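Side-chain contacts in split-soret cytochrome C (Desulfovibrio desulfuricans, PDB 1H21), which carries electrons as a dimeric diheme cytochrome c with a probable [2Fe-2S] cluster in each subunit, and may take part in sulfate reduction: residues S51-M56 against F67-L72; N110-W115 against A183-T188; R114-T119 against H148-K153. All coordinates share one frame; numbering follows the deposited sequence.

Contact 1 of 3, residues S51-M56 against F67-L72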
# COMPACT_ATOMS: atom_id res chain seq x y z
N SER A 51 -6.43 -16.24 0.46
CA SER A 51 -6.80 -17.14 -0.61
C SER A 51 -5.58 -17.72 -1.33
O SER A 51 -5.68 -18.72 -2.03
CB SER A 51 -7.76 -16.46 -1.61
OG SER A 51 -7.11 -15.54 -2.44
N ILE A 52 -4.42 -17.12 -1.12
CA ILE A 52 -3.21 -17.60 -1.78
C ILE A 52 -2.30 -18.37 -0.83
O ILE A 52 -2.07 -19.56 -1.01
CB ILE A 52 -2.47 -16.43 -2.45
CG1 ILE A 52 -3.24 -16.00 -3.71
CG2 ILE A 52 -1.02 -16.79 -2.74
CD1 ILE A 52 -2.61 -14.90 -4.50
N VAL A 53 -1.83 -17.69 0.21
CA VAL A 53 -0.94 -18.31 1.18
C VAL A 53 -1.73 -19.10 2.21
O VAL A 53 -1.24 -20.09 2.75
CB VAL A 53 -0.07 -17.24 1.88
CG1 VAL A 53 0.83 -17.86 2.93
CG2 VAL A 53 0.75 -16.48 0.83
N GLY A 54 -2.97 -18.67 2.44
CA GLY A 54 -3.82 -19.36 3.40
C GLY A 54 -4.21 -20.74 2.86
O GLY A 54 -4.21 -21.72 3.61
N LEU A 55 -4.56 -20.80 1.58
CA LEU A 55 -4.92 -22.08 0.98
C LEU A 55 -3.70 -22.98 0.83
O LEU A 55 -3.82 -24.19 0.95
CB LEU A 55 -5.63 -21.88 -0.36
CG LEU A 55 -7.00 -21.21 -0.25
CD1 LEU A 55 -7.68 -21.35 -1.57
CD2 LEU A 55 -7.84 -21.83 0.85
N MET A 56 -2.53 -22.41 0.57
CA MET A 56 -1.31 -23.21 0.49
C MET A 56 -1.02 -23.80 1.88
O MET A 56 -0.48 -24.90 2.00
CB MET A 56 -0.10 -22.38 0.03
CG MET A 56 -0.15 -21.98 -1.42
SD MET A 56 1.46 -21.41 -1.94
CE MET A 56 1.06 -20.65 -3.54
N PHE A 67 1.95 -18.16 9.01
CA PHE A 67 1.80 -16.72 8.79
C PHE A 67 0.70 -16.04 9.62
O PHE A 67 -0.40 -16.60 9.80
CB PHE A 67 1.56 -16.46 7.30
CG PHE A 67 1.78 -15.04 6.90
CD1 PHE A 67 3.02 -14.63 6.41
CD2 PHE A 67 0.75 -14.11 7.01
CE1 PHE A 67 3.24 -13.30 6.03
CE2 PHE A 67 0.94 -12.78 6.63
CZ PHE A 67 2.19 -12.38 6.14
N PRO A 68 1.00 -14.86 10.19
CA PRO A 68 0.02 -14.09 11.00
C PRO A 68 -0.96 -13.38 10.04
O PRO A 68 -0.88 -12.16 9.84
CB PRO A 68 0.92 -13.11 11.77
CG PRO A 68 2.10 -12.91 10.86
CD PRO A 68 2.36 -14.28 10.29
N PHE A 69 -1.89 -14.14 9.47
CA PHE A 69 -2.82 -13.62 8.46
C PHE A 69 -3.55 -12.31 8.71
O PHE A 69 -3.63 -11.47 7.82
CB PHE A 69 -3.83 -14.70 8.04
CG PHE A 69 -3.20 -15.92 7.46
CD1 PHE A 69 -3.12 -17.09 8.19
CD2 PHE A 69 -2.61 -15.88 6.21
CE1 PHE A 69 -2.46 -18.19 7.69
CE2 PHE A 69 -1.96 -16.99 5.70
CZ PHE A 69 -1.88 -18.14 6.44
N ALA A 70 -4.08 -12.14 9.91
CA ALA A 70 -4.81 -10.93 10.23
C ALA A 70 -3.97 -9.67 10.08
O ALA A 70 -4.52 -8.57 10.03
CB ALA A 70 -5.39 -11.00 11.60
N MET A 71 -2.65 -9.82 9.95
CA MET A 71 -1.79 -8.65 9.76
C MET A 71 -2.29 -7.90 8.52
O MET A 71 -2.18 -6.67 8.45
CB MET A 71 -0.32 -9.05 9.56
CG MET A 71 0.62 -7.84 9.37
SD MET A 71 2.33 -8.25 8.90
CE MET A 71 2.32 -7.99 7.17
N LEU A 72 -2.88 -8.64 7.58
CA LEU A 72 -3.38 -8.03 6.36
C LEU A 72 -4.65 -7.24 6.53
O LEU A 72 -5.13 -6.64 5.58
CB LEU A 72 -3.46 -9.03 5.22
CG LEU A 72 -2.03 -9.16 4.73
CD1 LEU A 72 -1.50 -10.51 5.12
CD2 LEU A 72 -1.92 -8.91 3.25

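Contact 2 of 3, residues N110-W115 against A183-T188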
# COMPACT_ATOMS: atom_id res chain seq x y z
N ASN A 110 3.11 -5.84 -12.58
CA ASN A 110 2.74 -4.96 -13.68
C ASN A 110 1.50 -5.48 -14.37
O ASN A 110 0.60 -4.71 -14.73
CB ASN A 110 3.87 -4.84 -14.71
CG ASN A 110 4.97 -3.88 -14.26
OD1 ASN A 110 4.82 -3.16 -13.28
ND2 ASN A 110 6.07 -3.87 -15.00
N GLU A 111 1.44 -6.80 -14.56
CA GLU A 111 0.28 -7.42 -15.20
C GLU A 111 -0.95 -7.32 -14.29
O GLU A 111 -2.03 -6.93 -14.73
CB GLU A 111 0.56 -8.88 -15.56
CG GLU A 111 -0.70 -9.71 -15.73
CD GLU A 111 -0.61 -10.76 -16.80
OE1 GLU A 111 0.39 -10.79 -17.55
OE2 GLU A 111 -1.58 -11.54 -16.91
N LEU A 112 -0.77 -7.67 -13.02
CA LEU A 112 -1.86 -7.60 -12.06
C LEU A 112 -2.43 -6.18 -11.97
O LEU A 112 -3.64 -5.99 -12.11
CB LEU A 112 -1.36 -8.08 -10.70
CG LEU A 112 -2.38 -8.07 -9.58
CD1 LEU A 112 -3.58 -8.93 -9.97
CD2 LEU A 112 -1.69 -8.57 -8.31
N PHE A 113 -1.55 -5.19 -11.82
CA PHE A 113 -1.95 -3.78 -11.71
C PHE A 113 -2.52 -3.15 -13.00
O PHE A 113 -3.54 -2.47 -12.94
CB PHE A 113 -0.80 -2.93 -11.15
CG PHE A 113 -0.56 -3.13 -9.66
CD1 PHE A 113 -1.09 -4.23 -8.98
CD2 PHE A 113 0.21 -2.22 -8.95
CE1 PHE A 113 -0.86 -4.42 -7.62
CE2 PHE A 113 0.45 -2.40 -7.59
CZ PHE A 113 -0.09 -3.51 -6.93
N ARG A 114 -1.87 -3.36 -14.16
CA ARG A 114 -2.36 -2.81 -15.44
C ARG A 114 -3.71 -3.44 -15.79
O ARG A 114 -4.61 -2.78 -16.30
CB ARG A 114 -1.36 -3.09 -16.55
CG ARG A 114 -0.10 -2.28 -16.43
CD ARG A 114 0.96 -2.67 -17.43
NE ARG A 114 2.23 -2.00 -17.12
CZ ARG A 114 3.42 -2.34 -17.60
NH1 ARG A 114 3.56 -3.36 -18.45
NH2 ARG A 114 4.49 -1.62 -17.26
N TRP A 115 -3.87 -4.71 -15.44
CA TRP A 115 -5.10 -5.43 -15.70
C TRP A 115 -6.21 -4.75 -14.93
O TRP A 115 -7.27 -4.45 -15.48
CB TRP A 115 -4.95 -6.89 -15.27
CG TRP A 115 -6.25 -7.63 -15.09
CD1 TRP A 115 -7.03 -8.19 -16.06
CD2 TRP A 115 -6.94 -7.85 -13.84
NE1 TRP A 115 -8.17 -8.74 -15.50
CE2 TRP A 115 -8.13 -8.54 -14.14
CE3 TRP A 115 -6.65 -7.52 -12.51
CZ2 TRP A 115 -9.04 -8.92 -13.15
CZ3 TRP A 115 -7.56 -7.89 -11.53
CH2 TRP A 115 -8.74 -8.58 -11.86
N ALA A 183 -3.89 -15.41 -8.91
CA ALA A 183 -3.72 -16.86 -8.94
C ALA A 183 -3.24 -17.26 -10.33
O ALA A 183 -2.21 -17.91 -10.46
CB ALA A 183 -5.03 -17.56 -8.58
N GLU A 184 -3.92 -16.78 -11.37
CA GLU A 184 -3.50 -17.11 -12.73
C GLU A 184 -2.07 -16.69 -13.02
O GLU A 184 -1.32 -17.41 -13.67
CB GLU A 184 -4.42 -16.46 -13.75
CG GLU A 184 -5.85 -16.94 -13.66
CD GLU A 184 -6.65 -16.53 -14.88
OE1 GLU A 184 -6.31 -15.49 -15.50
OE2 GLU A 184 -7.60 -17.26 -15.24
N ILE A 185 -1.70 -15.51 -12.54
CA ILE A 185 -0.35 -15.01 -12.73
C ILE A 185 0.66 -15.91 -12.02
O ILE A 185 1.72 -16.23 -12.56
CB ILE A 185 -0.24 -13.56 -12.18
CG1 ILE A 185 -1.13 -12.63 -13.00
CG2 ILE A 185 1.20 -13.07 -12.25
CD1 ILE A 185 -1.30 -11.26 -12.40
N ILE A 186 0.33 -16.32 -10.79
CA ILE A 186 1.25 -17.18 -10.06
C ILE A 186 1.46 -18.46 -10.86
O ILE A 186 2.61 -18.84 -11.14
CB ILE A 186 0.73 -17.52 -8.64
CG1 ILE A 186 0.93 -16.30 -7.71
CG2 ILE A 186 1.45 -18.76 -8.08
CD1 ILE A 186 0.13 -16.38 -6.40
N ASN A 187 0.36 -19.08 -11.29
CA ASN A 187 0.42 -20.31 -12.08
C ASN A 187 1.32 -20.11 -13.29
O ASN A 187 2.28 -20.86 -13.50
CB ASN A 187 -0.97 -20.71 -12.56
CG ASN A 187 -1.82 -21.30 -11.46
OD1 ASN A 187 -1.31 -21.70 -10.40
ND2 ASN A 187 -3.12 -21.37 -11.70
N THR A 188 1.04 -19.06 -14.06
CA THR A 188 1.84 -18.79 -15.24
C THR A 188 3.32 -18.58 -14.89
O THR A 188 4.20 -19.01 -15.64
CB THR A 188 1.23 -17.60 -16.03
OG1 THR A 188 -0.14 -17.91 -16.30
CG2 THR A 188 1.96 -17.35 -17.35

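Contact 3 of 3, residues R114-T119 against H148-K153. With HEC (heme c), chain H.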
# COMPACT_ATOMS: atom_id res chain seq x y z
N ARG A 114 -1.87 -3.36 -14.16
CA ARG A 114 -2.36 -2.81 -15.44
C ARG A 114 -3.71 -3.44 -15.79
O ARG A 114 -4.61 -2.78 -16.30
CB ARG A 114 -1.36 -3.09 -16.55
CG ARG A 114 -0.10 -2.28 -16.43
CD ARG A 114 0.96 -2.67 -17.43
NE ARG A 114 2.23 -2.00 -17.12
CZ ARG A 114 3.42 -2.34 -17.60
NH1 ARG A 114 3.56 -3.36 -18.45
NH2 ARG A 114 4.49 -1.62 -17.26
N TRP A 115 -3.87 -4.71 -15.44
CA TRP A 115 -5.10 -5.43 -15.70
C TRP A 115 -6.21 -4.75 -14.93
O TRP A 115 -7.27 -4.45 -15.48
CB TRP A 115 -4.95 -6.89 -15.27
CG TRP A 115 -6.25 -7.63 -15.09
CD1 TRP A 115 -7.03 -8.19 -16.06
CD2 TRP A 115 -6.94 -7.85 -13.84
NE1 TRP A 115 -8.17 -8.74 -15.50
CE2 TRP A 115 -8.13 -8.54 -14.14
CE3 TRP A 115 -6.65 -7.52 -12.51
CZ2 TRP A 115 -9.04 -8.92 -13.15
CZ3 TRP A 115 -7.56 -7.89 -11.53
CH2 TRP A 115 -8.74 -8.58 -11.86
N TYR A 116 -5.94 -4.49 -13.64
CA TYR A 116 -6.91 -3.85 -12.76
C TYR A 116 -7.37 -2.49 -13.27
O TYR A 116 -8.57 -2.21 -13.27
CB TYR A 116 -6.37 -3.72 -11.33
CG TYR A 116 -7.39 -3.18 -10.36
CD1 TYR A 116 -8.27 -4.03 -9.71
CD2 TYR A 116 -7.50 -1.81 -10.13
CE1 TYR A 116 -9.25 -3.53 -8.85
CE2 TYR A 116 -8.46 -1.30 -9.27
CZ TYR A 116 -9.33 -2.17 -8.63
OH TYR A 116 -10.31 -1.67 -7.79
N GLU A 117 -6.43 -1.66 -13.71
CA GLU A 117 -6.79 -0.33 -14.22
C GLU A 117 -7.78 -0.35 -15.40
O GLU A 117 -8.69 0.49 -15.46
CB GLU A 117 -5.54 0.42 -14.67
CG GLU A 117 -4.49 0.74 -13.60
CD GLU A 117 -3.33 1.55 -14.19
OE1 GLU A 117 -3.07 1.43 -15.41
OE2 GLU A 117 -2.70 2.33 -13.45
N VAL A 118 -7.61 -1.29 -16.33
CA VAL A 118 -8.46 -1.33 -17.52
C VAL A 118 -9.67 -2.25 -17.55
O VAL A 118 -10.63 -1.96 -18.27
CB VAL A 118 -7.64 -1.60 -18.79
CG1 VAL A 118 -6.62 -0.51 -18.98
CG2 VAL A 118 -6.95 -2.97 -18.72
N THR A 119 -9.63 -3.35 -16.81
CA THR A 119 -10.74 -4.29 -16.81
C THR A 119 -11.98 -3.75 -16.11
O THR A 119 -11.88 -3.06 -15.09
CB THR A 119 -10.30 -5.64 -16.17
OG1 THR A 119 -9.23 -6.20 -16.95
CG2 THR A 119 -11.43 -6.65 -16.13
N HIS A 148 -9.13 5.17 -3.29
CA HIS A 148 -9.90 6.40 -3.30
C HIS A 148 -10.50 6.65 -4.66
O HIS A 148 -11.69 6.95 -4.77
CB HIS A 148 -9.09 7.65 -2.94
CG HIS A 148 -9.84 8.93 -3.20
ND1 HIS A 148 -10.94 9.33 -2.48
CD2 HIS A 148 -9.71 9.84 -4.20
CE1 HIS A 148 -11.44 10.43 -3.06
NE2 HIS A 148 -10.73 10.78 -4.11
N ILE A 149 -9.66 6.58 -5.69
CA ILE A 149 -10.09 6.79 -7.07
C ILE A 149 -11.04 5.72 -7.60
O ILE A 149 -12.02 6.02 -8.26
CB ILE A 149 -8.88 6.90 -7.99
CG1 ILE A 149 -8.03 8.08 -7.55
CG2 ILE A 149 -9.33 7.13 -9.43
CD1 ILE A 149 -6.91 8.38 -8.46
N SER A 150 -10.72 4.47 -7.33
CA SER A 150 -11.53 3.34 -7.75
C SER A 150 -12.94 3.43 -7.14
O SER A 150 -13.95 3.48 -7.86
CB SER A 150 -10.82 2.04 -7.31
OG SER A 150 -11.57 0.87 -7.57
N VAL A 151 -13.02 3.48 -5.81
CA VAL A 151 -14.30 3.53 -5.12
C VAL A 151 -15.10 4.83 -5.35
O VAL A 151 -16.24 4.78 -5.80
CB VAL A 151 -14.15 3.25 -3.60
CG1 VAL A 151 -15.51 3.35 -2.90
CG2 VAL A 151 -13.54 1.86 -3.36
N SER A 152 -14.50 5.98 -5.05
CA SER A 152 -15.18 7.27 -5.21
C SER A 152 -15.81 7.51 -6.58
O SER A 152 -16.96 7.95 -6.67
CB SER A 152 -14.23 8.41 -4.83
OG SER A 152 -13.74 8.22 -3.51
N LYS A 153 -15.08 7.19 -7.65
CA LYS A 153 -15.56 7.36 -9.03
C LYS A 153 -16.80 6.47 -9.27
O LYS A 153 -17.86 6.93 -9.69
CB LYS A 153 -14.44 6.99 -10.00
CG LYS A 153 -14.64 7.44 -11.42
CD LYS A 153 -13.50 6.95 -12.26
CE LYS A 153 -13.76 7.26 -13.70
NZ LYS A 153 -12.71 6.66 -14.56
FE HEC H . -10.57 12.64 -4.77
CHA HEC H . -12.48 11.39 -7.22
CHB HEC H . -13.38 13.75 -3.10
CHC HEC H . -8.67 13.32 -2.03
CHD HEC H . -7.79 12.33 -6.65
NA HEC H . -12.50 12.62 -5.16
C1A HEC H . -13.14 11.90 -6.15
C2A HEC H . -14.58 11.87 -5.99
C3A HEC H . -14.85 12.68 -4.88
C4A HEC H . -13.54 13.14 -4.38
CMA HEC H . -16.20 12.98 -4.23
CAA HEC H . -15.60 11.14 -6.89
CBA HEC H . -16.15 12.00 -8.03
CGA HEC H . -15.31 12.00 -9.30
O1A HEC H . -14.99 13.09 -9.82
O2A HEC H . -15.01 10.91 -9.80
NB HEC H . -10.95 13.44 -2.96
C1B HEC H . -12.16 13.88 -2.43
C2B HEC H . -12.03 14.29 -1.02
C3B HEC H . -10.71 14.03 -0.69
C4B HEC H . -10.05 13.56 -1.91
CMB HEC H . -13.11 14.92 -0.11
CAB HEC H . -10.11 14.21 0.57
CBB HEC H . -10.63 13.51 1.74
NC HEC H . -8.62 12.68 -4.43
C1C HEC H . -8.00 12.92 -3.21
C2C HEC H . -6.56 12.79 -3.36
C3C HEC H . -6.26 12.48 -4.69
C4C HEC H . -7.57 12.47 -5.32
CMC HEC H . -5.55 13.06 -2.21
CAC HEC H . -4.98 12.41 -5.30
CBC HEC H . -3.91 11.42 -5.00
ND HEC H . -10.27 12.11 -6.58
C1D HEC H . -9.07 12.16 -7.25
C2D HEC H . -9.24 11.64 -8.59
C3D HEC H . -10.52 11.26 -8.75
C4D HEC H . -11.15 11.55 -7.47
CMD HEC H . -8.15 11.50 -9.61
CAD HEC H . -11.13 10.66 -10.03
CBD HEC H . -11.74 11.73 -10.92
CGD HEC H . -12.38 11.15 -12.18
O1D HEC H . -13.49 10.58 -12.08
O2D HEC H . -11.75 11.26 -13.26

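Contact 1 of 3, residues S51-M56 against F67-L72
F69 reaches from the loop that follows helix 44-60 back onto that helix, where its ring settles beside V53 and G54. Its CB points toward the helix, and a chi1 of -60° sets CG beside the backbone N and anti to the carbonyl carbon. Along the near part of the ring, CD1 and CE1 lie beneath the carbonyl oxygen of F67, which stands 3.1 Å above the ring plane, displaced toward the rim; the same oxygen accepts a weak hydrogen bond from F69 N across the inverse gamma turn centred on P68. The far corner does the touching. CE2 comes 3.8 Å from G54 CA and 4.0 Å from V53 CG1, while CZ lies 3.8 Å from G54 CA. The valine methyl meets the ring at its edge, near the plane. V53 CG1 is anti to the backbone N (chi1 178°), which turns this branch to the phenyl ring. G54 carries no side chain, and the tip of the ring therefore packs against main chain. Y50 meets the F69 ring edge-to-face, F46 and F49 also touch it, and V53 continues onto W19, T95 and L98. This part of the loop borders the second subunit, where F67 meets F67 of that chain. No hydrogen bond crosses between the segments; the contact is van der Waals packing away from the heme and cluster sites. It is plain aromatic packing of a loop on the helix it follows, in a strandless fold of helices and loops: the gamma turn leads into a 3-10 segment whose first residue lays its ring on G54.

Contact 2 of 3, residues N110-W115 against A183-T188
I185 of helix 165-192 pushes its terminal methyl against E111 and L112 of helix 102-118, and this one group makes the closest apolar contacts. I185 CD1 lies 3.6 Å from L112 CB and 3.7 Å from E111 CG, with L112 CD1 at 4.1 Å from the same I185 CD1. CG1 is anti to the carbonyl carbon (chi1 -65°) and the chain continues extended, which carries CD1 across to the other helix. The I185 side chain runs roughly perpendicular to that of L112 and antiparallel to that of E111, alongside its CG.

The polar contribution lies beyond this hydrocarbon layer. E111 is bent at chi2, and its carboxylate is held through OE1 by the backbone N of T199 and through OE2 by a salt bridge to K181, on the same helix as I185. On that helix, too, T188 OG1 donates to E184 O at 2.9 Å, reaching it from the face of the carbonyl plane opposite to T188 N.

No hydrogen bond joins the two segments directly. Between them the touching is mainly hydrocarbon, while one turn along helix 165-192 K181 adds the salt bridge and a cation-pi contact with W115; E111 thus lends its methylene to the apolar layer while its buried charge is probably balanced by K181.

Contact 3 of 3, residues R114-T119 against H148-K153
Y116, near the C-terminal end of helix 102-118, faces S150 on helix 147-158, with their CA atoms 9.9 Å apart, so the backbones stay well separated and the side chains alone bridge them. Helix 102-118 ends two residues later: T119 leaves helical geometry, and W115 O accepts from both T119 N and T119 OG1. The second helix carries one axial ligand of a bis-histidine heme c shared between the subunits of the dimer.

The bridge is a single hydrogen bond, Y116 OH to S150 OG at 2.8 Å, in which either hydroxyl could be the donor. S150 OG sits at the edge of the tyrosine ring, near its plane. Y116 CG (chi1 -175°) and S150 OG both stand opposite their own backbone N across the CA–CB bond, and the phenol extends its oxygen across the gap. S150 OG is also bonded to R170 NH2, so the serine ties together three helices. The Y116 side chain lies about 4 Å from that of C86, an inferred ligand of the [2Fe-2S] cluster.

On another side of helix 147-158, H148 NE2 binds the heme iron at 2.0 Å, with H233 of the second subunit as the other axial ligand. A hydrogen bond from H148 ND1 to K224 O of the second subunit probably fixes the rotation of the imidazole. S152 OG donates to H148 O at 2.7 Å and is also bonded to K224 N of that subunit. I149 CD1 packs 3.5 Å from the heme methyl CMD. The extended K153 runs its hydrocarbon alongside the propionates, its CG 3.4 Å from heme O1D.

All three contacts are buried, but they serve different parts of a chain of helices and loops. Contacts 1 and 2 are mainly hydrocarbon packing between their segments and meet each other, I52 CD1 lying 3.6 Å from I186 CD1, so helices 44-60 and 165-192 belong to one continuous core. Contacts 2 and 3 share R114 and W115 on helix 102-118, which passes from hydrocarbon packing at 110-115 to a hydroxyl bridge nearer the metal centres. Contact 1 lies on the opposite side of the chain's centre from contact 3. All three adjoin the second subunit: contact 1 through F67, contact 2 through N110 and F113 on its W82, contact 3 through the shared heme.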